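Methyltransferase-like protein 13 (Homo sapiens, PDB 5WCJ) methylates elongation factor eEF1A at a lysine and at its N terminus, the latter through the C-terminal domain present in this chain. Local coordinates at residues H23-I27 / S55-V60; R115-I121 / I153-V159; M122-D126 / P137-F141. One frame throughout, in Å; residues are numbered along the deposited sequence.

Contact 1: H23-I27 / S55-V60; sequences HKAMI and SLPLFV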
loop_
_atom_site.group_PDB
_atom_site.type_symbol
_atom_site.label_atom_id
_atom_site.label_comp_id
_atom_site.label_asym_id
_atom_site.label_seq_id
_atom_site.Cartn_x
_atom_site.Cartn_y
_atom_site.Cartn_z
ATOM N N HIS A 23 -5.099 0.972 -8.980
ATOM C CA HIS A 23 -4.684 -0.206 -8.188
ATOM C C HIS A 23 -3.587 -1.021 -8.833
ATOM O O HIS A 23 -2.626 -1.404 -8.157
ATOM C CB HIS A 23 -5.881 -1.072 -7.803
ATOM C CG HIS A 23 -6.725 -0.465 -6.733
ATOM N ND1 HIS A 23 -8.022 -0.864 -6.496
ATOM C CD2 HIS A 23 -6.460 0.519 -5.834
ATOM C CE1 HIS A 23 -8.517 -0.160 -5.491
ATOM N NE2 HIS A 23 -7.595 0.694 -5.077
ATOM N N LYS A 24 -3.705 -1.284 -10.137
ATOM C CA LYS A 24 -2.627 -1.956 -10.880
ATOM C C LYS A 24 -1.290 -1.229 -10.753
ATOM O O LYS A 24 -0.249 -1.852 -10.552
ATOM C CB LYS A 24 -2.986 -2.060 -12.362
ATOM C CG LYS A 24 -4.143 -2.994 -12.673
ATOM C CD LYS A 24 -4.520 -2.874 -14.142
ATOM C CE LYS A 24 -5.574 -3.894 -14.543
ATOM N NZ LYS A 24 -6.386 -3.392 -15.689
ATOM N N ALA A 25 -1.322 0.091 -10.863
ATOM C CA ALA A 25 -0.115 0.915 -10.659
ATOM C C ALA A 25 0.466 0.827 -9.245
ATOM O O ALA A 25 1.690 0.784 -9.083
ATOM C CB ALA A 25 -0.416 2.358 -11.008
ATOM N N MET A 26 -0.396 0.788 -8.217
ATOM C CA MET A 26 0.104 0.658 -6.832
ATOM C C MET A 26 0.780 -0.702 -6.597
ATOM O O MET A 26 1.875 -0.759 -6.055
ATOM C CB MET A 26 -0.992 0.913 -5.801
ATOM C CG MET A 26 -1.496 2.349 -5.840
ATOM S SD MET A 26 -2.938 2.595 -4.811
ATOM C CE MET A 26 -2.147 2.825 -3.243
ATOM N N ILE A 27 0.136 -1.765 -7.066
ATOM C CA ILE A 27 0.669 -3.128 -6.983
ATOM C C ILE A 27 2.024 -3.211 -7.708
ATOM O O ILE A 27 2.954 -3.855 -7.227
ATOM C CB ILE A 27 -0.369 -4.151 -7.531
ATOM C CG1 ILE A 27 -1.581 -4.242 -6.588
ATOM C CG2 ILE A 27 0.256 -5.526 -7.673
ATOM C CD1 ILE A 27 -2.860 -4.713 -7.254
ATOM N N SER A 55 -10.853 -4.426 -3.058
ATOM C CA SER A 55 -10.214 -5.107 -4.181
ATOM C C SER A 55 -8.679 -5.079 -4.122
ATOM O O SER A 55 -8.039 -6.055 -4.519
ATOM C CB SER A 55 -10.705 -4.557 -5.516
ATOM O OG SER A 55 -10.289 -3.226 -5.682
ATOM N N LEU A 56 -8.086 -3.985 -3.629
ATOM C CA LEU A 56 -6.613 -3.873 -3.569
ATOM C C LEU A 56 -6.007 -4.871 -2.576
ATOM O O LEU A 56 -5.182 -5.688 -2.957
ATOM C CB LEU A 56 -6.159 -2.421 -3.297
ATOM C CG LEU A 56 -4.667 -2.197 -3.025
ATOM C CD1 LEU A 56 -3.869 -2.589 -4.249
ATOM C CD2 LEU A 56 -4.371 -0.734 -2.637
ATOM N N PRO A 57 -6.420 -4.832 -1.296
ATOM C CA PRO A 57 -5.867 -5.835 -0.386
ATOM C C PRO A 57 -6.289 -7.277 -0.757
ATOM O O PRO A 57 -5.529 -8.224 -0.534
ATOM C CB PRO A 57 -6.437 -5.420 0.987
ATOM C CG PRO A 57 -7.604 -4.539 0.695
ATOM C CD PRO A 57 -7.308 -3.876 -0.595
ATOM N N LEU A 58 -7.481 -7.443 -1.318
ATOM C CA LEU A 58 -7.926 -8.792 -1.751
ATOM C C LEU A 58 -7.059 -9.344 -2.874
ATOM O O LEU A 58 -6.730 -10.560 -2.882
ATOM C CB LEU A 58 -9.375 -8.796 -2.181
ATOM C CG LEU A 58 -10.029 -10.158 -2.421
ATOM C CD1 LEU A 58 -9.911 -11.040 -1.191
ATOM C CD2 LEU A 58 -11.487 -9.932 -2.796
ATOM N N PHE A 59 -6.649 -8.466 -3.781
ATOM C CA PHE A 59 -5.760 -8.881 -4.871
ATOM C C PHE A 59 -4.421 -9.362 -4.321
ATOM O O PHE A 59 -3.921 -10.419 -4.724
ATOM C CB PHE A 59 -5.522 -7.767 -5.878
ATOM C CG PHE A 59 -4.657 -8.182 -7.041
ATOM C CD1 PHE A 59 -3.259 -8.153 -6.951
ATOM C CD2 PHE A 59 -5.242 -8.603 -8.231
ATOM C CE1 PHE A 59 -2.458 -8.531 -8.037
ATOM C CE2 PHE A 59 -4.447 -8.973 -9.314
ATOM C CZ PHE A 59 -3.059 -8.940 -9.215
ATOM N N VAL A 60 -3.845 -8.609 -3.391
ATOM C CA VAL A 60 -2.533 -8.958 -2.841
ATOM C C VAL A 60 -2.664 -10.271 -2.056
ATOM O O VAL A 60 -1.842 -11.168 -2.204
ATOM C CB VAL A 60 -1.966 -7.812 -1.968
ATOM C CG1 VAL A 60 -0.698 -8.220 -1.243
ATOM C CG2 VAL A 60 -1.717 -6.576 -2.850
#
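H23 NE2, on an imidazole ring that rests against L56, is hydrogen-bonded to D124 OD2. The contact pairs two helices, 21-28 and 55-63, on one face of the central sheet of a Rossmann-like methyltransferase domain. The axes of the two short segments approach to 10.6 Å, and their directions differ by 45°.

L56 is the middle of the contact. Its CB makes the touch on H23. L56 CB sits 3.8 Å from the centroid of the H23 ring, almost on the ring normal, in a CH-pi contact over the face. With one ring face on L56 and NE2 bound to D124, the imidazole is probably held against rotation. S55 OG comes to the ring edge near its plane, 3.4 Å from H23 ND1.

Deeper in, the L56 methyls take over. CG lies anti to the backbone N (chi1 172°), which carries CD1 to I27 and CD2 to M26. L56 CD1 reaches I27 CG1 at 3.7 Å, the two side chains sliding past each other in opposite directions. L56 CD2 meets M26 SD at 4.2 Å. Both M26 and L56 also pack on M122 of strand 118-123, which joins the pair to the sheet.

I27 has a second neighbour in F59. The far methyl of I27 comes at the F59 ring obliquely, with I27 CD1 to F59 CD1 at 3.5 Å.

Contact 2: R115-I121 / I153-V159; sequences RPCYDVI and ILTPEGV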
loop_
_atom_site.group_PDB
_atom_site.type_symbol
_atom_site.label_atom_id
_atom_site.label_comp_id
_atom_site.label_asym_id
_atom_site.label_seq_id
_atom_site.Cartn_x
_atom_site.Cartn_y
_atom_site.Cartn_z
ATOM N N ARG A 115 7.402 -2.051 18.138
ATOM C CA ARG A 115 6.627 -1.512 17.005
ATOM C C ARG A 115 6.773 -2.297 15.691
ATOM O O ARG A 115 7.799 -2.930 15.456
ATOM C CB ARG A 115 6.936 -0.025 16.762
ATOM C CG ARG A 115 8.229 0.302 16.035
ATOM C CD ARG A 115 8.497 1.791 16.117
ATOM N NE ARG A 115 9.582 2.216 15.235
ATOM C CZ ARG A 115 10.890 2.155 15.501
ATOM N NH1 ARG A 115 11.354 1.669 16.653
ATOM N NH2 ARG A 115 11.759 2.586 14.585
ATOM N N PRO A 116 5.742 -2.245 14.823
ATOM C CA PRO A 116 5.820 -3.059 13.611
ATOM C C PRO A 116 6.783 -2.502 12.586
ATOM O O PRO A 116 7.239 -1.357 12.691
ATOM C CB PRO A 116 4.380 -3.063 13.076
ATOM C CG PRO A 116 3.563 -2.293 14.064
ATOM C CD PRO A 116 4.509 -1.444 14.846
ATOM N N CYS A 117 7.107 -3.343 11.616
ATOM C CA CYS A 117 8.042 -3.013 10.572
ATOM C C CYS A 117 7.497 -3.592 9.266
ATOM O O CYS A 117 7.597 -4.798 9.014
ATOM C CB CYS A 117 9.410 -3.598 10.916
ATOM S SG CYS A 117 10.746 -2.732 10.096
ATOM N N TYR A 118 6.879 -2.735 8.458
ATOM C CA TYR A 118 6.246 -3.172 7.223
ATOM C C TYR A 118 7.198 -3.073 6.051
ATOM O O TYR A 118 7.945 -2.091 5.916
ATOM C CB TYR A 118 4.984 -2.350 6.943
ATOM C CG TYR A 118 3.897 -2.556 7.966
ATOM C CD1 TYR A 118 3.044 -3.662 7.895
ATOM C CD2 TYR A 118 3.713 -1.657 8.999
ATOM C CE1 TYR A 118 2.052 -3.868 8.831
ATOM C CE2 TYR A 118 2.720 -1.861 9.948
ATOM C CZ TYR A 118 1.893 -2.973 9.851
ATOM O OH TYR A 118 0.878 -3.188 10.756
ATOM N N ASP A 119 7.106 -4.048 5.148
ATOM C CA ASP A 119 7.822 -3.980 3.881
ATOM C C ASP A 119 7.186 -2.933 2.924
ATOM O O ASP A 119 7.879 -2.293 2.140
ATOM C CB ASP A 119 7.839 -5.348 3.207
ATOM C CG ASP A 119 8.512 -6.416 4.073
ATOM O OD1 ASP A 119 9.712 -6.280 4.334
ATOM O OD2 ASP A 119 7.817 -7.354 4.510
ATOM N N VAL A 120 5.874 -2.812 2.975
ATOM C CA VAL A 120 5.152 -1.947 2.080
ATOM C C VAL A 120 4.061 -1.244 2.873
ATOM O O VAL A 120 3.328 -1.872 3.615
ATOM C CB VAL A 120 4.475 -2.730 0.921
ATOM C CG1 VAL A 120 3.726 -1.776 -0.010
ATOM C CG2 VAL A 120 5.471 -3.549 0.129
ATOM N N ILE A 121 3.933 0.058 2.672
ATOM C CA ILE A 121 2.825 0.814 3.213
ATOM C C ILE A 121 2.124 1.503 2.046
ATOM O O ILE A 121 2.755 2.245 1.295
ATOM C CB ILE A 121 3.283 1.841 4.277
ATOM C CG1 ILE A 121 3.942 1.139 5.478
ATOM C CG2 ILE A 121 2.127 2.708 4.725
ATOM C CD1 ILE A 121 4.579 2.111 6.455
ATOM N N ILE A 153 7.914 3.083 10.829
ATOM C CA ILE A 153 7.349 1.748 10.739
ATOM C C ILE A 153 7.571 1.057 9.412
ATOM O O ILE A 153 6.931 0.040 9.142
ATOM C CB ILE A 153 5.854 1.695 11.138
ATOM C CG1 ILE A 153 4.966 2.629 10.290
ATOM C CG2 ILE A 153 5.723 2.001 12.632
ATOM C CD1 ILE A 153 3.490 2.274 10.373
ATOM N N LEU A 154 8.476 1.587 8.602
ATOM C CA LEU A 154 8.790 0.997 7.313
ATOM C C LEU A 154 10.161 0.333 7.444
ATOM O O LEU A 154 11.059 0.877 8.060
ATOM C CB LEU A 154 8.804 2.074 6.219
ATOM C CG LEU A 154 8.939 1.622 4.760
ATOM C CD1 LEU A 154 7.679 0.954 4.226
ATOM C CD2 LEU A 154 9.311 2.788 3.863
ATOM N N THR A 155 10.332 -0.806 6.807
ATOM C CA THR A 155 11.678 -1.407 6.718
ATOM C C THR A 155 12.613 -0.481 5.908
ATOM O O THR A 155 12.151 0.293 5.053
ATOM C CB THR A 155 11.658 -2.789 6.062
ATOM O OG1 THR A 155 11.180 -2.664 4.723
ATOM C CG2 THR A 155 10.792 -3.756 6.851
ATOM N N PRO A 156 13.928 -0.521 6.192
ATOM C CA PRO A 156 14.840 0.378 5.492
ATOM C C PRO A 156 14.776 0.281 3.956
ATOM O O PRO A 156 14.914 1.290 3.292
ATOM C CB PRO A 156 16.234 -0.066 6.007
ATOM C CG PRO A 156 15.972 -0.634 7.355
ATOM C CD PRO A 156 14.579 -1.206 7.333
ATOM N N GLU A 157 14.564 -0.913 3.416
ATOM C CA GLU A 157 14.478 -1.120 1.963
ATOM C C GLU A 157 13.022 -1.267 1.450
ATOM O O GLU A 157 12.784 -1.705 0.306
ATOM C CB GLU A 157 15.306 -2.349 1.589
ATOM C CG GLU A 157 16.694 -2.328 2.226
ATOM N N GLY A 158 12.059 -0.896 2.288
ATOM C CA GLY A 158 10.650 -1.005 1.928
ATOM C C GLY A 158 10.214 0.121 1.006
ATOM O O GLY A 158 11.025 0.970 0.582
ATOM N N VAL A 159 8.917 0.128 0.702
ATOM C CA VAL A 159 8.357 1.092 -0.206
ATOM C C VAL A 159 7.073 1.664 0.397
ATOM O O VAL A 159 6.255 0.919 0.936
ATOM C CB VAL A 159 8.152 0.520 -1.629
ATOM C CG1 VAL A 159 7.176 -0.639 -1.646
ATOM C CG2 VAL A 159 7.723 1.632 -2.590
HETATM O O HOH W 1 11.637 -4.731 3.060
#
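C117 and T155 touch where strand 118-123 begins beside strand 154-155. C117 SG lies close to T155 CG2, at 3.4 Å. T155 OG1 lies between the backbone N and carbonyl carbon (chi1 62°), which leaves CG2 anti to the carbonyl carbon and near the sulfur. T155 OG1 is hydrogen-bonded to a water, and that water donates to D119 OD1. The D119 and T155 side chains cross obliquely.

On the face that holds Y118 and L154, I153 and I121 pack alongside. Y118 and I153 lie side by side and point the same way, Y118 CD2 to I153 CD1 at 4.2 Å. I121 crosses I153 at about a right angle, with I121 CD1 against I153 CG1 at 3.9 Å. L154 CD1 packs obliquely on I121 CG1. On the other face, V120 and V159 run side by side, V120 CG2 to V159 CG1 at 3.8 Å.

The backbones pair in parallel. Y118 N bonds to I153 O at 2.9 Å, nearly straight at 176°, and T155 N to Y118 O. A type I turn, T155 to G158, then offsets the 153-159 backbone before V159 N binds D119 O and I121 N binds V159 O. D119 O lies 3.1 Å from G158 CA, and a CB on this residue would point toward that oxygen and probably clash with it.

Strand 118-123 lies between 44-49 and 158-164 in the sheet. Helix 101-109 packs on Y118 and I153 through L108. Y118 OH is hydrogen-bonded to D70 on strand 67-73, and D119 OD2 to A45 N on strand 44-49.

Contact 3: M122-D126 / P137-F141; sequences MFDVD and PPPAF. With SAH (S-adenosyl-L-homocysteine), chain F.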
loop_
_atom_site.group_PDB
_atom_site.type_symbol
_atom_site.label_atom_id
_atom_site.label_comp_id
_atom_site.label_asym_id
_atom_site.label_seq_id
_atom_site.Cartn_x
_atom_site.Cartn_y
_atom_site.Cartn_z
ATOM N N MET A 122 0.825 1.257 1.909
ATOM C CA MET A 122 0.021 1.843 0.837
ATOM C C MET A 122 -1.011 2.779 1.416
ATOM O O MET A 122 -1.778 2.378 2.314
ATOM C CB MET A 122 -0.671 0.751 0.013
ATOM C CG MET A 122 0.258 -0.094 -0.824
ATOM S SD MET A 122 -0.704 -1.292 -1.803
ATOM C CE MET A 122 0.601 -2.037 -2.768
ATOM N N PHE A 123 -1.076 4.001 0.868
ATOM C CA PHE A 123 -2.169 4.938 1.174
ATOM C C PHE A 123 -3.082 5.023 -0.020
ATOM O O PHE A 123 -2.672 5.519 -1.081
ATOM C CB PHE A 123 -1.628 6.336 1.488
ATOM C CG PHE A 123 -0.981 6.493 2.850
ATOM C CD1 PHE A 123 -0.819 5.433 3.737
ATOM C CD2 PHE A 123 -0.502 7.750 3.234
ATOM C CE1 PHE A 123 -0.226 5.611 4.960
ATOM C CE2 PHE A 123 0.090 7.919 4.473
ATOM C CZ PHE A 123 0.255 6.850 5.310
ATOM N N ASP A 124 -4.318 4.545 0.163
ATOM C CA ASP A 124 -5.387 4.616 -0.826
ATOM C C ASP A 124 -6.560 5.278 -0.140
ATOM O O ASP A 124 -7.662 4.727 -0.068
ATOM C CB ASP A 124 -5.732 3.184 -1.295
ATOM C CG ASP A 124 -6.584 3.127 -2.549
ATOM O OD1 ASP A 124 -6.606 4.105 -3.315
ATOM O OD2 ASP A 124 -7.239 2.049 -2.766
ATOM N N VAL A 125 -6.296 6.441 0.437
ATOM C CA VAL A 125 -7.253 7.092 1.323
ATOM C C VAL A 125 -7.857 8.311 0.633
ATOM O O VAL A 125 -7.139 9.103 0.026
ATOM C CB VAL A 125 -6.655 7.355 2.716
ATOM C CG1 VAL A 125 -5.286 7.976 2.654
ATOM C CG2 VAL A 125 -7.588 8.189 3.577
ATOM N N ASP A 126 -9.181 8.415 0.676
ATOM C CA ASP A 126 -9.895 9.525 0.041
ATOM C C ASP A 126 -11.102 9.853 0.903
ATOM O O ASP A 126 -11.952 8.992 1.094
ATOM C CB ASP A 126 -10.318 9.143 -1.376
ATOM C CG ASP A 126 -10.880 10.324 -2.178
ATOM O OD1 ASP A 126 -11.008 11.453 -1.648
ATOM O OD2 ASP A 126 -11.208 10.105 -3.360
ATOM N N PRO A 137 -4.598 11.925 -0.574
ATOM C CA PRO A 137 -5.160 11.721 0.764
ATOM C C PRO A 137 -5.482 13.063 1.425
ATOM O O PRO A 137 -5.037 14.108 0.938
ATOM C CB PRO A 137 -3.993 11.092 1.503
ATOM C CG PRO A 137 -2.799 11.758 0.909
ATOM C CD PRO A 137 -3.125 12.007 -0.534
ATOM N N PRO A 138 -6.199 13.029 2.550
ATOM C CA PRO A 138 -6.257 14.226 3.396
ATOM C C PRO A 138 -4.843 14.745 3.725
ATOM O O PRO A 138 -3.914 13.950 3.911
ATOM C CB PRO A 138 -6.990 13.719 4.651
ATOM C CG PRO A 138 -7.781 12.544 4.169
ATOM C CD PRO A 138 -6.909 11.892 3.150
ATOM N N PRO A 139 -4.652 16.074 3.792
ATOM C CA PRO A 139 -3.290 16.625 3.877
ATOM C C PRO A 139 -2.482 16.186 5.092
ATOM O O PRO A 139 -1.258 16.126 5.022
ATOM C CB PRO A 139 -3.514 18.156 3.903
ATOM C CG PRO A 139 -4.953 18.372 4.079
ATOM C CD PRO A 139 -5.678 17.133 3.678
ATOM N N ALA A 140 -3.154 15.847 6.193
ATOM C CA ALA A 140 -2.435 15.388 7.384
ATOM C C ALA A 140 -1.583 14.145 7.130
ATOM O O ALA A 140 -0.578 13.959 7.800
ATOM C CB ALA A 140 -3.391 15.146 8.544
ATOM N N PHE A 141 -1.982 13.307 6.159
ATOM C CA PHE A 141 -1.266 12.063 5.859
ATOM C C PHE A 141 0.078 12.328 5.197
ATOM O O PHE A 141 0.913 11.436 5.156
ATOM C CB PHE A 141 -2.090 11.142 4.926
ATOM C CG PHE A 141 -3.175 10.383 5.617
ATOM C CD1 PHE A 141 -4.435 10.916 5.752
ATOM C CD2 PHE A 141 -2.914 9.129 6.154
ATOM C CE1 PHE A 141 -5.451 10.198 6.381
ATOM C CE2 PHE A 141 -3.906 8.398 6.792
ATOM C CZ PHE A 141 -5.190 8.926 6.903
HETATM C CG SAH F . -10.353 3.774 -2.086
HETATM S SD SAH F . -11.797 4.519 -1.277
HETATM C "C5'" SAH F . -11.068 5.536 0.033
HETATM C "C4'" SAH F . -11.178 4.784 1.345
HETATM O "O4'" SAH F . -10.479 5.536 2.367
HETATM C "C3'" SAH F . -12.629 4.623 1.837
HETATM O "O3'" SAH F . -12.854 3.279 2.247
HETATM C "C2'" SAH F . -12.692 5.584 3.030
HETATM O "O2'" SAH F . -13.589 5.228 4.076
HETATM C "C1'" SAH F . -11.262 5.455 3.535
HETATM N N9 SAH F . -10.820 6.517 4.435
HETATM C C8 SAH F . -11.102 7.856 4.344
HETATM N N7 SAH F . -10.502 8.591 5.250
HETATM C C5 SAH F . -9.774 7.672 5.987
HETATM C C6 SAH F . -8.905 7.810 7.082
HETATM N N6 SAH F . -8.597 9.004 7.651
HETATM N N1 SAH F . -8.353 6.689 7.588
HETATM C C2 SAH F . -8.658 5.504 7.036
HETATM N N3 SAH F . -9.448 5.251 5.987
HETATM C C4 SAH F . -9.974 6.385 5.502
#
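The adenine end of the S-adenosyl-L-homocysteine site forms here, where the C-terminal end of strand 118-123 meets the loop before helix 144-152 in the Rossmann-like fold. F123 and F141 make a T-shaped (edge-to-face) pair. The edge of F141 points at the face of F123, with centroids 5.3 Å apart and planes at 77°. F141 O is buried with no polar partner in the model.

V125 faces two ways. Its CG1 stands between the backbone N and carbonyl carbon (chi1 47°), leaving CG2 anti to the N. V125 CG1 lies over the centre of the F141 ring, 4.1 Å from its centroid, and also packs on P137 CB at 3.6 Å. V125 CG2 sits against the face of the adenine, 3.3 Å from SAH C5. P137, which follows a cis peptide bond, brings its CA to V125 O in a CA-H...O contact of 3.4 Å.

The edge of the F141 ring lies beside the amino group: F141 CZ is 3.5 Å from SAH N6, which lies near the plane of the F141 ring. Replacing F141 by an alanine is likely to leave the F123 face and V125 CG1 without their aromatic partner and to open a gap beside the adenine amino group.

V125 CG2 and the F141 edge offer carbon to the base, so this side of the site probably contributes shape and dispersion, while polar bonds of SAH come from other residues such as E73 and D100.

Overall arrangement
From the N terminus, contact 1 closes first. It joins helix 21-28 to helix 55-63 and encloses strand 44-49 between them. Contact 2 opens later, at the start of strand 118-123, and closes on the beginning of strand 158-164. Contact 3 is nested inside that loop, linking the far end of strand 118-123 to the segment leading into helix 144-152. Contacts 2 and 3 thus occupy successive parts of one central strand. Contact 1 lies apart in sequence, but it meets contact 3 in space, through the H23-D124 hydrogen bond and the packing of M26 and L56. Together the three tie two helices, two neighbouring parallel strands and the ligand-binding loop into one Rossmann-like core.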